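Local coordinates for molybdenum ABC transporter, periplasmic molybdenum-binding protein (Vibrio cholerae, PDB 4RXL) that binds tungstate and probably also molybdate, serving as the periplasmic solute-binding component of a ModABC-type molybdenum importer, at residues A[63-66]-A[67-70]; A[157-161]-A[162-166]. All coordinates share one frame; numbering follows the deposited sequence.

Contact 1. Residues A[63-66]-A[67-70]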
loop_
_atom_site.group_PDB
_atom_site.type_symbol
_atom_site.label_atom_id
_atom_site.label_comp_id
_atom_site.label_asym_id
_atom_site.label_seq_id
_atom_site.Cartn_x
_atom_site.Cartn_y
_atom_site.Cartn_z
ATOM N N TRP A 63 2.852 11.362 -1.167
ATOM C CA TRP A 63 4.254 11.114 -1.494
ATOM C C TRP A 63 4.586 11.385 -2.950
ATOM O O TRP A 63 5.735 11.696 -3.249
ATOM C CB TRP A 63 4.729 9.728 -1.066
ATOM C CG TRP A 63 4.914 9.719 0.439
ATOM C CD1 TRP A 63 4.166 9.042 1.373
ATOM C CD2 TRP A 63 5.889 10.458 1.162
ATOM N NE1 TRP A 63 4.629 9.315 2.647
ATOM C CE2 TRP A 63 5.685 10.189 2.540
ATOM C CE3 TRP A 63 6.925 11.319 0.784
ATOM C CZ2 TRP A 63 6.477 10.735 3.513
ATOM C CZ3 TRP A 63 7.698 11.874 1.755
ATOM C CH2 TRP A 63 7.476 11.575 3.115
ATOM N N ALA A 64 3.600 11.300 -3.852
ATOM C CA ALA A 64 3.871 11.647 -5.239
ATOM C C ALA A 64 3.904 13.159 -5.369
ATOM O O ALA A 64 4.753 13.712 -6.072
ATOM C CB ALA A 64 2.838 11.030 -6.165
ATOM N N ASN A 65 3.008 13.845 -4.660
ATOM C CA ASN A 65 3.007 15.307 -4.668
ATOM C C ASN A 65 4.255 15.930 -3.993
ATOM O O ASN A 65 4.695 17.017 -4.363
ATOM C CB ASN A 65 1.732 15.850 -4.032
ATOM C CG ASN A 65 1.574 17.343 -4.230
ATOM O OD1 ASN A 65 1.432 17.834 -5.352
ATOM N ND2 ASN A 65 1.613 18.074 -3.133
ATOM N N TYR A 66 4.834 15.199 -3.044
ATOM C CA TYR A 66 6.124 15.545 -2.460
ATOM C C TYR A 66 7.191 15.733 -3.544
ATOM O O TYR A 66 7.922 16.732 -3.552
ATOM C CB TYR A 66 6.531 14.432 -1.514
ATOM C CG TYR A 66 7.833 14.622 -0.798
ATOM C CD1 TYR A 66 7.886 15.344 0.379
ATOM C CD2 TYR A 66 9.006 14.040 -1.266
ATOM C CE1 TYR A 66 9.077 15.524 1.057
ATOM C CE2 TYR A 66 10.208 14.199 -0.588
ATOM C CZ TYR A 66 10.231 14.941 0.571
ATOM O OH TYR A 66 11.417 15.159 1.235
ATOM N N LEU A 67 7.248 14.774 -4.465
ATOM C CA LEU A 67 8.146 14.891 -5.615
ATOM C C LEU A 67 7.804 15.987 -6.589
ATOM O O LEU A 67 8.686 16.575 -7.163
ATOM C CB LEU A 67 8.251 13.548 -6.349
ATOM C CG LEU A 67 8.764 12.396 -5.482
ATOM C CD1 LEU A 67 8.749 11.120 -6.317
ATOM C CD2 LEU A 67 10.153 12.670 -4.901
ATOM N N VAL A 68 6.521 16.287 -6.764
ATOM C CA VAL A 68 6.146 17.407 -7.604
ATOM C C VAL A 68 6.626 18.704 -6.955
ATOM O O VAL A 68 7.208 19.566 -7.602
ATOM C CB VAL A 68 4.619 17.452 -7.824
ATOM C CG1 VAL A 68 4.187 18.729 -8.520
ATOM C CG2 VAL A 68 4.163 16.239 -8.614
ATOM N N GLU A 69 6.364 18.821 -5.663
ATOM C CA GLU A 69 6.735 20.017 -4.914
ATOM C C GLU A 69 8.232 20.288 -4.942
ATOM O O GLU A 69 8.654 21.448 -4.978
ATOM C CB GLU A 69 6.257 19.889 -3.469
ATOM C CG GLU A 69 4.764 20.155 -3.319
ATOM C CD GLU A 69 4.261 19.888 -1.914
ATOM O OE1 GLU A 69 5.090 19.657 -1.006
ATOM O OE2 GLU A 69 3.028 19.921 -1.717
ATOM N N LYS A 70 9.028 19.211 -4.924
ATOM C CA LYS A 70 10.486 19.330 -4.967
ATOM C C LYS A 70 11.017 19.567 -6.383
ATOM O O LYS A 70 12.208 19.754 -6.569
ATOM C CB LYS A 70 11.159 18.088 -4.388
ATOM C CG LYS A 70 10.807 17.714 -2.975
ATOM C CD LYS A 70 11.232 18.689 -1.918
ATOM C CE LYS A 70 10.689 18.236 -0.568
ATOM N NZ LYS A 70 11.473 18.699 0.609
#
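The C-terminal part of helix 61-69 and the residue that follows, in a ModA-family solute-binding protein, carry a row of side chains in which the aromatic ring of Tyr66 is sandwiched between Trp63 and Lys70. From the C-terminal side the lysine lays its CE over one face of the phenol ring, 3.9 Å from the ring centroid and 28° off the ring normal, a CH-pi contact displaced toward the rim beside CE1 and CZ. From the N-terminal side Trp63 CZ3 sits over the centre of the opposite face, 3.6 Å above the plane. Tyr66 CG stands anti to the backbone N (chi1 -179°), which swings the ring out between these neighbours, while a bend in the middle of the Lys70 chain folds it back over the ring. The polar ends lead to helix 40-49: Tyr66 OH is hydrogen-bonded to Glu48, and Lys70 NZ makes a long, weak ion pair with the same carboxylate. Trp63 NE1 instead bonds to Ala123 O, and the indole, whose nearest atom is about 7 Å from the bound tungstate, packs on Ser41, Ala44 and Arg45. Leu67 CD2 touches the phenol ring at Tyr66 CD2, 4.1 Å away, and the same side chain packs on Ile47 and Leu72. Backbone bonds of the i to i+4 kind tie the turns together: Val68 N to Ala64 O at 3.2 Å, Glu69 N to Asn65 O at 2.8 Å and Lys70 N to Tyr66 O at 3.0 Å. On the exposed flank the carboxamide of Asn65 and the carboxylate of Glu69 meet with their planes 83° apart, Asn65 ND2 lying 2.7 Å from Glu69 OE2.

Contact 2. Residues A[157-161]-A[162-166]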
loop_
_atom_site.group_PDB
_atom_site.type_symbol
_atom_site.label_atom_id
_atom_site.label_comp_id
_atom_site.label_asym_id
_atom_site.label_seq_id
_atom_site.Cartn_x
_atom_site.Cartn_y
_atom_site.Cartn_z
ATOM N N LEU A 157 1.953 -7.311 7.178
ATOM C CA LEU A 157 1.318 -8.570 6.799
ATOM C C LEU A 157 2.083 -9.800 7.295
ATOM O O LEU A 157 1.483 -10.698 7.890
ATOM C CB LEU A 157 1.163 -8.626 5.275
ATOM C CG LEU A 157 0.561 -9.899 4.675
ATOM C CD1 LEU A 157 -0.887 -10.053 5.089
ATOM C CD2 LEU A 157 0.681 -9.849 3.172
ATOM N N ALA A 158 3.407 -9.826 7.114
ATOM C CA ALA A 158 4.193 -11.003 7.495
ATOM C C ALA A 158 4.159 -11.290 8.996
ATOM O O ALA A 158 4.261 -12.443 9.394
ATOM C CB ALA A 158 5.631 -10.844 7.039
ATOM N N LEU A 159 4.062 -10.252 9.827
ATOM C CA LEU A 159 3.963 -10.442 11.292
ATOM C C LEU A 159 2.696 -11.215 11.664
ATOM O O LEU A 159 2.688 -12.049 12.563
ATOM C CB LEU A 159 3.953 -9.100 12.035
ATOM C CG LEU A 159 5.265 -8.337 12.156
ATOM C CD1 LEU A 159 5.021 -6.989 12.820
ATOM C CD2 LEU A 159 6.306 -9.167 12.914
ATOM N N VAL A 160 1.623 -10.899 10.943
ATOM C CA VAL A 160 0.346 -11.544 11.134
ATOM C C VAL A 160 0.416 -12.977 10.593
ATOM O O VAL A 160 -0.035 -13.901 11.264
ATOM C CB VAL A 160 -0.825 -10.738 10.509
ATOM C CG1 VAL A 160 -2.163 -11.336 10.929
ATOM C CG2 VAL A 160 -0.730 -9.284 10.963
ATOM N N GLU A 161 0.986 -13.155 9.396
ATOM C CA GLU A 161 1.180 -14.489 8.809
ATOM C C GLU A 161 1.955 -15.413 9.736
ATOM O O GLU A 161 1.630 -16.601 9.880
ATOM C CB GLU A 161 1.891 -14.393 7.463
ATOM C CG GLU A 161 1.084 -13.716 6.378
ATOM C CD GLU A 161 1.822 -13.668 5.049
ATOM O OE1 GLU A 161 3.073 -13.556 5.053
ATOM O OE2 GLU A 161 1.143 -13.728 4.001
ATOM N N ARG A 162 2.991 -14.877 10.371
ATOM C CA ARG A 162 3.791 -15.673 11.328
ATOM C C ARG A 162 3.126 -15.871 12.689
ATOM O O ARG A 162 3.620 -16.625 13.513
ATOM C CB ARG A 162 5.177 -15.054 11.514
ATOM C CG ARG A 162 5.988 -15.028 10.228
ATOM C CD ARG A 162 7.475 -14.914 10.517
ATOM N NE ARG A 162 7.854 -13.609 11.063
ATOM C CZ ARG A 162 8.006 -12.497 10.343
ATOM N NH1 ARG A 162 7.784 -12.495 9.028
ATOM N NH2 ARG A 162 8.369 -11.368 10.947
ATOM N N GLY A 163 2.024 -15.187 12.951
ATOM C CA GLY A 163 1.339 -15.318 14.216
ATOM C C GLY A 163 1.961 -14.507 15.325
ATOM O O GLY A 163 1.601 -14.691 16.466
ATOM N N GLU A 164 2.865 -13.580 14.996
ATOM C CA GLU A 164 3.538 -12.799 16.032
ATOM C C GLU A 164 2.595 -11.714 16.519
ATOM O O GLU A 164 2.584 -11.391 17.718
ATOM C CB GLU A 164 4.859 -12.204 15.532
ATOM C CG GLU A 164 5.928 -13.244 15.221
ATOM C CD GLU A 164 7.135 -12.680 14.474
ATOM O OE1 GLU A 164 7.640 -11.594 14.842
ATOM O OE2 GLU A 164 7.594 -13.337 13.514
ATOM N N SER A 165 1.808 -11.169 15.585
ATOM C CA SER A 165 0.724 -10.251 15.900
ATOM C C SER A 165 -0.618 -10.949 15.639
ATOM O O SER A 165 -0.816 -11.543 14.583
ATOM C CB SER A 165 0.817 -8.990 15.041
ATOM O OG SER A 165 1.862 -8.125 15.459
ATOM N N PRO A 166 -1.558 -10.865 16.594
ATOM C CA PRO A 166 -2.878 -11.453 16.407
ATOM C C PRO A 166 -3.819 -10.579 15.627
ATOM O O PRO A 166 -4.835 -11.065 15.188
ATOM C CB PRO A 166 -3.375 -11.650 17.848
ATOM C CG PRO A 166 -2.714 -10.556 18.608
ATOM C CD PRO A 166 -1.379 -10.345 17.961
#
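Arg162 folds back over the last turn of helix 153-161, its guanidinium group lying with one face above the carbonyl of Ala158 and NH1 3.4 Å from Ala158 CB. A bend at chi3 (-69°) returns the chain in this way and brings Arg162 NH2 to 3.6 Å from Leu159 CD2. Leu159 CD2 also lies 3.4 Å from Glu164 OE1, so that one methyl touches both partners of an ion pair: Arg162 NE and Glu164 OE2 form a salt bridge with a very short bond of 2.5 Å, supplemented by a weak one from NH2. In the backbone, Leu159 O accepts two bonds. Glu164 N meets Leu159 O almost head-on, 2.9 Å away, whereas Ser165 N reaches Leu159 O from above the carbonyl plane, at 3.3 Å. Ser165 OG is bonded to Arg115 O, and Val160 packs on Ala117 and Ile89, joining the turn to strands 116-119 and 78-91. Gly163 N bonds to Val160 O at 3.0 Å. The positive phi of Gly163 (81°), where a side chain would press on the preceding carbonyl oxygen, and the bonds back into the last turn make this a Schellman motif ending the helix.

In the fold
Contact 1 comes first along the chain, on helix 61-69; contact 2 follows at the end of helix 153-161 and in the loop leading to strand 168-171. Their centres are 33 Å apart, on opposite sides of the centre of the chain, and their nearest atoms stay about 17 Å apart. This is consistent with their lying in different lobes of a periplasmic binding protein, with tungstate between them. Trp63 of contact 1 reaches about 4 Å (nearest side-chain atoms) from Ser40, a pocket residue, whereas contact 2 closes the far end of a helix whose first residue, Val153, lines the ion pocket. Strand 78-91 follows helix 61-69 and packs against contact 2.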